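PDB 5DQV: uncharacterized protein from Bacillus subtilis, which probably hydrolyses nucleotides as a metal-dependent pyrophosphohydrolase of the HD-domain family, releasing pyrophosphate. Local coordinates for residues D14-W19 / N84-F89; W33-R38 / L62-I67. One frame throughout, in Å; residues are numbered along the deposited sequence.

Overall arrangement
Two contacts of this all-helical HD-domain protein differ in depth and chemistry. Interaction 1 (14-19 with 84-89), whose centre lies about 20 Å from the centre of the chain, is partly buried and joins helix 8-24 to helix 79-88 through aromatic rings and glutamine chains, with a bridging water. Interaction 2 (33-38 with 62-67) is buried, its centre about 7 Å from that of the chain; here helix 33-50 and segment 62-67, which follows on from helix 54-63, bring residues to the nickel beside apolar packing of Ile36, Leu62 and Trp33. Nested within the loop that interaction 1 closes, it touches its neighbour directly: Trp19 packs on Val63 and Leu66, and Arg17 on Leu62 and Trp33.

Interaction 1: residues D14-W19 / N84-F89; sequences DQIRTW and NQLVTF
Phe89 and Trp19 form the aromatic centre of this contact, an offset edge-to-face pair in which the phenyl edge is directed at the face of the indole. The centroid of the indole's five-membered ring lies 5.7 Å from that of the phenyl ring, and the planes stand at 81°. CB of Trp19 also meets the phenyl edge in its plane, 3.7 Å from CE2 of Phe89.

CH-pi contacts involve both glutamines. Gln15 turns its CG anti to the backbone N (chi1 -171°), which sets this methylene over the middle of the Phe89 ring, 3.5 Å from CG to the ring centroid; its amide then leans over the same ring. Gln85 repeats the device on the indole: its CG stands 3.6 Å from the centroid of the six-membered ring of Trp19, while NE2 lies over the pyrrole part.

Purely apolar packing lies deeper, where CD1 of Ile16 meets CD2 of Leu86 at 3.8 Å. Thr59, Leu62 and Val63 of helix 54-63 continue this core around Ile16.

A water supplies a polar bridge, donating to OE1 of Gln15 and to O of Phe89, each at 2.8 Å. Altogether, two helical segments running roughly antiparallel, their directions 143° apart, are joined mainly by side-chain packing, with one water-mediated link to the backbone, as in the helical-bundle packing of an HD domain.

Interaction 2: residues W33-R38 / L62-I67; sequences WLHISR and LVHDLI. With NI (nickel (II) ion), chain C.
Trp33 meets Leu62 at the apolar end of the contact, the two side chains lying alongside each other and pointing the same way. The touching atom of the indole is CH2 of Trp33, 4.1 Å from CD2 of Leu62.

Two residues on, the chemistry changes to metal binding. His35 carries its ring anti to the backbone N (chi1 166°) and thereby brings NE2 to the nickel ion at 2.2 Å. ND1, at the other side of the ring, is hydrogen-bonded to Asp133, which should help fix the rotation of the imidazole. From the other segment, NE2 of His64 binds the same nickel at 2.0 Å, and its ND1 is held by the carbonyl of Ala61. The two imidazoles meet rim to rim, their planes 62° apart, with neither ring lying over the other.

This is the metal site of an HD domain, whose adjacent histidine and aspartate, here His64 and Asp65, give the family its name; Asp130, from farther along the chain, supplies a further nickel ligand through OD1. Asp65 belongs to the nickel site, although its OD1 stands at a longer 2.8 Å from the ion. Its carboxylate, turned 22° from the His35 ring, places OD2 at the edge of that ring, 3.5 Å from CD2 of His35.

Ile36 packs next to the ligands, its CA-CB bond directed toward segment 62-67. Its CG2 rests 3.5 Å from O of Leu62 and 4.0 Å from CD2 of Leu62, while its CD1 slides past CB of Asp65. Farther along, Arg38 forms a salt bridge with Asp133.

Interaction 1: residues D14-W19 / N84-F89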
loop_
_atom_site.group_PDB
_atom_site.type_symbol
_atom_site.label_atom_id
_atom_site.label_comp_id
_atom_site.label_asym_id
_atom_site.label_seq_id
_atom_site.Cartn_x
_atom_site.Cartn_y
_atom_site.Cartn_z
ATOM N N ASP A 14 8.704 -23.993 -18.657
ATOM C CA ASP A 14 7.477 -24.395 -17.958
ATOM C C ASP A 14 7.843 -25.243 -16.717
ATOM O O ASP A 14 7.192 -25.159 -15.676
ATOM C CB ASP A 14 6.521 -25.174 -18.872
ATOM C CG ASP A 14 5.671 -24.277 -19.766
ATOM O OD1 ASP A 14 5.333 -23.114 -19.426
ATOM O OD2 ASP A 14 5.319 -24.759 -20.841
ATOM N N GLN A 15 8.873 -26.071 -16.843
ATOM C CA GLN A 15 9.358 -26.855 -15.714
ATOM C C GLN A 15 9.860 -26.013 -14.588
ATOM O O GLN A 15 9.506 -26.205 -13.414
ATOM C CB GLN A 15 10.477 -27.792 -16.173
ATOM C CG GLN A 15 10.893 -28.794 -15.119
ATOM C CD GLN A 15 10.473 -30.226 -15.457
ATOM O OE1 GLN A 15 10.702 -30.685 -16.550
ATOM N NE2 GLN A 15 9.887 -30.909 -14.517
ATOM N N ILE A 16 10.649 -25.009 -14.954
ATOM C CA ILE A 16 11.225 -24.095 -13.964
ATOM C C ILE A 16 10.110 -23.297 -13.315
ATOM O O ILE A 16 10.116 -23.145 -12.105
ATOM C CB ILE A 16 12.283 -23.193 -14.575
ATOM C CG1 ILE A 16 13.463 -24.044 -15.026
ATOM C CG2 ILE A 16 12.767 -22.078 -13.544
ATOM C CD1 ILE A 16 14.406 -23.344 -16.040
ATOM N N ARG A 17 9.127 -22.862 -14.113
ATOM C CA ARG A 17 7.999 -22.105 -13.582
ATOM C C ARG A 17 7.261 -22.869 -12.488
ATOM O O ARG A 17 6.884 -22.295 -11.470
ATOM C CB ARG A 17 6.984 -21.734 -14.683
ATOM C CG ARG A 17 7.289 -20.537 -15.459
ATOM C CD ARG A 17 6.268 -20.257 -16.563
ATOM N NE ARG A 17 6.852 -19.168 -17.309
ATOM C CZ ARG A 17 6.770 -17.870 -16.959
ATOM N NH1 ARG A 17 6.031 -17.471 -15.935
ATOM N NH2 ARG A 17 7.396 -16.959 -17.679
ATOM N N THR A 18 7.001 -24.155 -12.718
ATOM C CA THR A 18 6.181 -24.934 -11.775
ATOM C C THR A 18 7.024 -25.140 -10.486
ATOM O O THR A 18 6.511 -25.091 -9.394
ATOM C CB THR A 18 5.802 -26.291 -12.374
ATOM O OG1 THR A 18 5.081 -26.102 -13.599
ATOM C CG2 THR A 18 4.976 -27.171 -11.382
ATOM N N TRP A 19 8.318 -25.408 -10.657
ATOM C CA TRP A 19 9.248 -25.563 -9.533
ATOM C C TRP A 19 9.271 -24.333 -8.631
ATOM O O TRP A 19 9.063 -24.434 -7.420
ATOM C CB TRP A 19 10.660 -25.959 -10.015
ATOM C CG TRP A 19 11.738 -25.826 -9.029
ATOM C CD1 TRP A 19 11.766 -26.339 -7.769
ATOM C CD2 TRP A 19 12.965 -25.108 -9.205
ATOM N NE1 TRP A 19 12.977 -26.008 -7.134
ATOM C CE2 TRP A 19 13.713 -25.242 -7.994
ATOM C CE3 TRP A 19 13.509 -24.354 -10.265
ATOM C CZ2 TRP A 19 14.957 -24.671 -7.826
ATOM C CZ3 TRP A 19 14.732 -23.800 -10.095
ATOM C CH2 TRP A 19 15.461 -23.962 -8.876
ATOM N N ASN A 84 21.757 -27.236 -9.115
ATOM C CA ASN A 84 21.488 -28.679 -9.265
ATOM C C ASN A 84 20.136 -28.961 -9.891
ATOM O O ASN A 84 20.002 -29.885 -10.721
ATOM C CB ASN A 84 21.638 -29.385 -7.921
ATOM C CG ASN A 84 23.101 -29.480 -7.446
ATOM O OD1 ASN A 84 24.015 -29.266 -8.216
ATOM N ND2 ASN A 84 23.305 -29.886 -6.174
ATOM N N GLN A 85 19.135 -28.151 -9.543
ATOM C CA GLN A 85 17.793 -28.362 -10.055
ATOM C C GLN A 85 17.747 -27.978 -11.499
ATOM O O GLN A 85 17.128 -28.669 -12.335
ATOM C CB GLN A 85 16.781 -27.553 -9.237
ATOM C CG GLN A 85 15.324 -27.929 -9.413
ATOM C CD GLN A 85 14.855 -29.042 -8.470
ATOM O OE1 GLN A 85 15.675 -29.798 -7.943
ATOM N NE2 GLN A 85 13.538 -29.183 -8.299
ATOM N N LEU A 86 18.367 -26.845 -11.828
ATOM C CA LEU A 86 18.453 -26.457 -13.256
ATOM C C LEU A 86 19.079 -27.552 -14.113
ATOM O O LEU A 86 18.573 -27.875 -15.210
ATOM C CB LEU A 86 19.233 -25.127 -13.439
ATOM C CG LEU A 86 18.576 -23.892 -12.833
ATOM C CD1 LEU A 86 19.567 -22.691 -12.913
ATOM C CD2 LEU A 86 17.240 -23.636 -13.562
ATOM N N VAL A 87 20.202 -28.097 -13.657
ATOM C CA VAL A 87 20.922 -29.121 -14.410
ATOM C C VAL A 87 20.075 -30.411 -14.525
ATOM O O VAL A 87 20.035 -31.052 -15.562
ATOM C CB VAL A 87 22.332 -29.394 -13.767
ATOM C CG1 VAL A 87 22.985 -30.688 -14.281
ATOM C CG2 VAL A 87 23.238 -28.185 -14.033
ATOM N N THR A 88 19.427 -30.796 -13.440
ATOM C CA THR A 88 18.584 -31.976 -13.452
ATOM C C THR A 88 17.466 -31.780 -14.439
ATOM O O THR A 88 17.082 -32.692 -15.180
ATOM C CB THR A 88 17.989 -32.187 -12.055
ATOM O OG1 THR A 88 19.057 -32.411 -11.136
ATOM C CG2 THR A 88 16.987 -33.356 -12.042
ATOM N N PHE A 89 16.922 -30.577 -14.457
ATOM C CA PHE A 89 15.871 -30.239 -15.393
ATOM C C PHE A 89 16.317 -30.162 -16.854
ATOM O O PHE A 89 15.457 -29.984 -17.758
ATOM C CB PHE A 89 15.169 -28.947 -14.990
ATOM C CG PHE A 89 14.258 -29.049 -13.781
ATOM C CD1 PHE A 89 13.732 -30.248 -13.332
ATOM C CD2 PHE A 89 13.840 -27.888 -13.161
ATOM C CE1 PHE A 89 12.852 -30.278 -12.234
ATOM C CE2 PHE A 89 12.960 -27.928 -12.124
ATOM C CZ PHE A 89 12.460 -29.121 -11.659
HETATM O O HOH W 1 12.719 -29.683 -18.249
#

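Interaction 2: residues W33-R38 / L62-I67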
loop_
_atom_site.group_PDB
_atom_site.type_symbol
_atom_site.label_atom_id
_atom_site.label_comp_id
_atom_site.label_asym_id
_atom_site.label_seq_id
_atom_site.Cartn_x
_atom_site.Cartn_y
_atom_site.Cartn_z
ATOM N N TRP A 33 5.406 -15.319 -5.713
ATOM C CA TRP A 33 5.264 -15.861 -7.024
ATOM C C TRP A 33 4.738 -14.768 -7.957
ATOM O O TRP A 33 5.188 -14.663 -9.097
ATOM C CB TRP A 33 4.390 -17.163 -7.060
ATOM C CG TRP A 33 4.040 -17.495 -8.454
ATOM C CD1 TRP A 33 2.804 -17.417 -9.016
ATOM C CD2 TRP A 33 4.942 -17.840 -9.528
ATOM N NE1 TRP A 33 2.865 -17.714 -10.360
ATOM C CE2 TRP A 33 4.160 -18.004 -10.694
ATOM C CE3 TRP A 33 6.313 -18.087 -9.603
ATOM C CZ2 TRP A 33 4.715 -18.353 -11.938
ATOM C CZ3 TRP A 33 6.864 -18.439 -10.821
ATOM C CH2 TRP A 33 6.075 -18.561 -11.980
ATOM N N LEU A 34 3.821 -13.944 -7.472
ATOM C CA LEU A 34 3.236 -12.902 -8.317
ATOM C C LEU A 34 4.317 -11.924 -8.828
ATOM O O LEU A 34 4.340 -11.598 -10.006
ATOM C CB LEU A 34 2.117 -12.181 -7.584
ATOM C CG LEU A 34 0.932 -13.124 -7.233
ATOM C CD1 LEU A 34 -0.237 -12.371 -6.585
ATOM C CD2 LEU A 34 0.489 -13.840 -8.500
ATOM N N HIS A 35 5.217 -11.523 -7.929
ATOM C CA HIS A 35 6.349 -10.663 -8.260
ATOM C C HIS A 35 7.193 -11.346 -9.330
ATOM O O HIS A 35 7.507 -10.759 -10.366
ATOM C CB HIS A 35 7.186 -10.348 -6.988
ATOM C CG HIS A 35 8.524 -9.757 -7.298
ATOM N ND1 HIS A 35 8.669 -8.507 -7.851
ATOM C CD2 HIS A 35 9.771 -10.272 -7.209
ATOM C CE1 HIS A 35 9.954 -8.257 -8.034
ATOM N NE2 HIS A 35 10.642 -9.317 -7.655
ATOM N N ILE A 36 7.567 -12.608 -9.086
ATOM C CA ILE A 36 8.415 -13.322 -10.020
ATOM C C ILE A 36 7.756 -13.428 -11.396
ATOM O O ILE A 36 8.372 -13.145 -12.388
ATOM C CB ILE A 36 8.798 -14.700 -9.455
ATOM C CG1 ILE A 36 9.829 -14.488 -8.338
ATOM C CG2 ILE A 36 9.314 -15.575 -10.586
ATOM C CD1 ILE A 36 9.962 -15.722 -7.478
ATOM N N SER A 37 6.462 -13.734 -11.447
ATOM C CA SER A 37 5.769 -13.846 -12.735
ATOM C C SER A 37 5.790 -12.534 -13.506
ATOM O O SER A 37 6.042 -12.499 -14.737
ATOM C CB SER A 37 4.336 -14.362 -12.528
ATOM O OG SER A 37 3.558 -14.217 -13.733
ATOM N N ARG A 38 5.562 -11.427 -12.794
ATOM C CA ARG A 38 5.575 -10.115 -13.433
ATOM C C ARG A 38 6.976 -9.798 -13.951
ATOM O O ARG A 38 7.155 -9.260 -15.063
ATOM C CB ARG A 38 5.097 -8.993 -12.466
ATOM C CG ARG A 38 3.645 -9.057 -12.061
ATOM C CD ARG A 38 3.178 -7.826 -11.286
ATOM N NE ARG A 38 4.007 -7.574 -10.110
ATOM C CZ ARG A 38 3.788 -7.993 -8.882
ATOM N NH1 ARG A 38 2.791 -8.794 -8.594
ATOM N NH2 ARG A 38 4.646 -7.684 -7.937
ATOM N N LEU A 62 13.132 -16.023 -13.484
ATOM C CA LEU A 62 12.308 -16.962 -12.688
ATOM C C LEU A 62 12.990 -17.319 -11.373
ATOM O O LEU A 62 12.322 -17.418 -10.356
ATOM C CB LEU A 62 11.980 -18.184 -13.488
ATOM C CG LEU A 62 10.946 -17.980 -14.606
ATOM C CD1 LEU A 62 10.921 -19.213 -15.522
ATOM C CD2 LEU A 62 9.520 -17.657 -13.986
ATOM N N VAL A 63 14.317 -17.494 -11.371
ATOM C CA VAL A 63 15.011 -17.937 -10.134
ATOM C C VAL A 63 15.696 -16.829 -9.370
ATOM O O VAL A 63 16.308 -17.103 -8.331
ATOM C CB VAL A 63 16.004 -19.109 -10.414
ATOM C CG1 VAL A 63 15.242 -20.298 -11.118
ATOM C CG2 VAL A 63 17.223 -18.605 -11.292
ATOM N N HIS A 64 15.513 -15.576 -9.815
ATOM C CA HIS A 64 16.320 -14.444 -9.322
ATOM C C HIS A 64 16.175 -14.245 -7.812
ATOM O O HIS A 64 17.133 -13.803 -7.168
ATOM C CB HIS A 64 16.024 -13.136 -10.137
ATOM C CG HIS A 64 14.913 -12.276 -9.603
ATOM N ND1 HIS A 64 13.595 -12.438 -9.975
ATOM C CD2 HIS A 64 14.934 -11.200 -8.763
ATOM C CE1 HIS A 64 12.837 -11.554 -9.340
ATOM N NE2 HIS A 64 13.627 -10.787 -8.594
ATOM N N ASP A 65 15.035 -14.631 -7.243
ATOM C CA ASP A 65 14.734 -14.391 -5.828
ATOM C C ASP A 65 15.011 -15.577 -4.903
ATOM O O ASP A 65 14.856 -15.431 -3.664
ATOM C CB ASP A 65 13.204 -14.194 -5.635
ATOM C CG ASP A 65 12.765 -12.762 -5.606
ATOM O OD1 ASP A 65 13.538 -11.811 -5.952
ATOM O OD2 ASP A 65 11.560 -12.611 -5.248
ATOM N N LEU A 66 15.295 -16.761 -5.455
ATOM C CA LEU A 66 15.184 -17.988 -4.672
ATOM C C LEU A 66 16.300 -18.005 -3.609
ATOM O O LEU A 66 16.146 -18.653 -2.598
ATOM C CB LEU A 66 15.283 -19.237 -5.533
ATOM C CG LEU A 66 14.135 -19.567 -6.506
ATOM C CD1 LEU A 66 14.500 -20.825 -7.212
ATOM C CD2 LEU A 66 12.798 -19.709 -5.755
ATOM N N ILE A 67 17.390 -17.307 -3.891
ATOM C CA ILE A 67 18.537 -17.241 -2.989
ATOM C C ILE A 67 18.604 -15.972 -2.143
ATOM O O ILE A 67 19.552 -15.778 -1.396
ATOM C CB ILE A 67 19.855 -17.428 -3.753
ATOM C CG1 ILE A 67 20.189 -16.241 -4.676
ATOM C CG2 ILE A 67 19.790 -18.700 -4.584
ATOM C CD1 ILE A 67 21.685 -16.249 -5.187
HETATM NI NI NI C . 12.780 -9.477 -7.348
#